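Local coordinates for enterotoxin type A (Staphylococcus aureus, PDB 1DYQ), which acts as a staphylococcal superantigen, binding MHC class II and T-cell receptor molecules to activate host T cells and causing food poisoning, at residues 26-29 / 30-34. The protein carries 3 engineered substitutions. Sequence-based numbering, arbitrary orientation.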
loop_
_atom_site.group_PDB
_atom_site.type_symbol
_atom_site.label_atom_id
_atom_site.label_comp_id
_atom_site.label_asym_id
_atom_site.label_seq_id
_atom_site.Cartn_x
_atom_site.Cartn_y
_atom_site.Cartn_z
ATOM N N ASN A 26 -12.024 8.101 -4.417
ATOM C CA ASN A 26 -10.559 8.113 -4.403
ATOM C C ASN A 26 -10.003 6.821 -3.806
ATOM O O ASN A 26 -9.022 6.275 -4.293
ATOM C CB ASN A 26 -9.986 9.305 -3.689
ATOM C CG ASN A 26 -10.270 10.635 -4.399
ATOM O OD1 ASN A 26 -10.476 10.593 -5.623
ATOM N ND2 ASN A 26 -10.215 11.702 -3.660
ATOM N N LEU A 27 -10.616 6.358 -2.700
ATOM C CA LEU A 27 -10.129 5.111 -2.092
ATOM C C LEU A 27 -10.288 3.935 -3.004
ATOM O O LEU A 27 -9.420 3.058 -3.124
ATOM C CB LEU A 27 -10.901 4.865 -0.765
ATOM C CG LEU A 27 -10.366 5.645 0.425
ATOM C CD1 LEU A 27 -11.457 5.806 1.493
ATOM C CD2 LEU A 27 -9.126 4.997 0.992
ATOM N N LYS A 28 -11.451 3.826 -3.709
ATOM C CA LYS A 28 -11.646 2.740 -4.632
ATOM C C LYS A 28 -10.648 2.768 -5.780
ATOM O O LYS A 28 -10.097 1.780 -6.199
ATOM C CB LYS A 28 -13.076 2.750 -5.214
ATOM C CG LYS A 28 -13.356 1.515 -6.046
ATOM C CD LYS A 28 -14.851 1.453 -6.412
ATOM C CE LYS A 28 -15.079 0.309 -7.392
ATOM N NZ LYS A 28 -16.500 0.292 -7.873
ATOM N N GLN A 29 -10.385 4.038 -6.261
ATOM C CA GLN A 29 -9.381 4.120 -7.341
ATOM C C GLN A 29 -8.007 3.671 -6.876
ATOM O O GLN A 29 -7.360 2.886 -7.581
ATOM C CB GLN A 29 -9.310 5.600 -7.809
ATOM C CG GLN A 29 -8.211 5.755 -8.897
ATOM C CD GLN A 29 -8.124 7.217 -9.331
ATOM O OE1 GLN A 29 -8.329 8.119 -8.557
ATOM N NE2 GLN A 29 -7.830 7.410 -10.625
ATOM N N ILE A 30 -7.568 4.131 -5.711
ATOM C CA ILE A 30 -6.179 3.853 -5.290
ATOM C C ILE A 30 -5.977 2.432 -4.875
ATOM O O ILE A 30 -4.886 1.873 -4.986
ATOM C CB ILE A 30 -5.703 4.865 -4.254
ATOM C CG1 ILE A 30 -4.184 5.014 -4.203
ATOM C CG2 ILE A 30 -6.208 4.508 -2.859
ATOM C CD1 ILE A 30 -3.399 4.390 -5.288
ATOM N N TYR A 31 -7.070 1.709 -4.451
ATOM C CA TYR A 31 -6.900 0.293 -4.115
ATOM C C TYR A 31 -7.474 -0.661 -5.103
ATOM O O TYR A 31 -7.305 -1.913 -4.929
ATOM C CB TYR A 31 -7.546 0.041 -2.703
ATOM C CG TYR A 31 -6.696 0.662 -1.630
ATOM C CD1 TYR A 31 -5.426 0.104 -1.358
ATOM C CD2 TYR A 31 -7.083 1.741 -0.869
ATOM C CE1 TYR A 31 -4.618 0.658 -0.388
ATOM C CE2 TYR A 31 -6.293 2.291 0.100
ATOM C CZ TYR A 31 -5.027 1.761 0.339
ATOM O OH TYR A 31 -4.232 2.268 1.316
ATOM N N TYR A 32 -8.121 -0.253 -6.189
ATOM C CA TYR A 32 -8.730 -1.165 -7.132
ATOM C C TYR A 32 -8.558 -0.773 -8.603
ATOM O O TYR A 32 -8.597 -1.651 -9.443
ATOM C CB TYR A 32 -10.229 -1.272 -6.784
ATOM C CG TYR A 32 -10.991 -2.377 -7.462
ATOM C CD1 TYR A 32 -10.718 -3.709 -7.191
ATOM C CD2 TYR A 32 -12.037 -2.061 -8.328
ATOM C CE1 TYR A 32 -11.454 -4.719 -7.810
ATOM C CE2 TYR A 32 -12.769 -3.069 -8.946
ATOM C CZ TYR A 32 -12.453 -4.376 -8.690
ATOM O OH TYR A 32 -13.190 -5.370 -9.312
ATOM N N TYR A 33 -8.280 0.509 -8.858
ATOM C CA TYR A 33 -8.064 0.928 -10.268
ATOM C C TYR A 33 -6.682 1.603 -10.375
ATOM O O TYR A 33 -6.470 2.460 -11.243
ATOM C CB TYR A 33 -9.129 1.913 -10.695
ATOM C CG TYR A 33 -10.554 1.398 -10.717
ATOM C CD1 TYR A 33 -10.906 0.286 -11.443
ATOM C CD2 TYR A 33 -11.532 2.084 -10.000
ATOM C CE1 TYR A 33 -12.226 -0.168 -11.460
ATOM C CE2 TYR A 33 -12.861 1.660 -10.041
ATOM C CZ TYR A 33 -13.171 0.538 -10.750
ATOM O OH TYR A 33 -14.503 0.126 -10.806
ATOM N N ASN A 34 -5.746 1.150 -9.591
ATOM C CA ASN A 34 -4.421 1.767 -9.513
ATOM C C ASN A 34 -3.470 1.275 -10.608
ATOM O O ASN A 34 -3.760 0.444 -11.436
ATOM C CB ASN A 34 -3.814 1.551 -8.139
ATOM C CG ASN A 34 -3.571 0.114 -7.757
ATOM O OD1 ASN A 34 -3.341 -0.756 -8.591
ATOM N ND2 ASN A 34 -3.552 -0.188 -6.444
#
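Ile30 N and Tyr31 N donate to Asn26 O and Leu27 O, each bond 3.0 Å long, as regular i to i+4 helical bonds; one residue later the pattern slackens, Lys28 O receiving only weak bonds, from Tyr32 N at a bent 121° and from Tyr33 N at 3.5 Å. Tyr33 N finds its better acceptor in Gln29 O, 2.9 Å away.

The side chains follow this change of path. Leu27 and Tyr31, four residues apart, lie side by side and point the same way, with Leu27 CD2 4.0 Å from Tyr31 CE2; the phenol ends in a hydrogen bond to Tyr214. Lys28 leaves the helix with CG anti to its backbone N (chi1 -173°) and stays extended to the tip, which carries its methylenes obliquely across the Tyr33 ring. There Lys28 CE comes within 3.7 Å of Tyr33 CE2 and lies 4.0 Å from Tyr32 CD2, while the ammonium group continues to Asn172. Tyr32 and Tyr33 are themselves in contact, Tyr32 CD2 standing 3.6 Å above the Tyr33 ring plane near its rim. Gln29 CA meets the edge of that same ring. Beyond the last turn, Asn34 reaches back through ND2 to Ile30 O, a bond of 2.9 Å that gives this carbonyl a side-chain donor; OD1 of the same amide is held by Lys36.

Tyr32 also bonds through its hydroxyl to Glu166 and through its carbonyl to Arg162, tying the turn to helix 153-168. The arrangement exemplifies the C-terminal end of a short helix, here helix 23-32, which in this two-domain superantigen packs against the long helix of the beta-grasp domain as its chain turns toward the OB-fold strands.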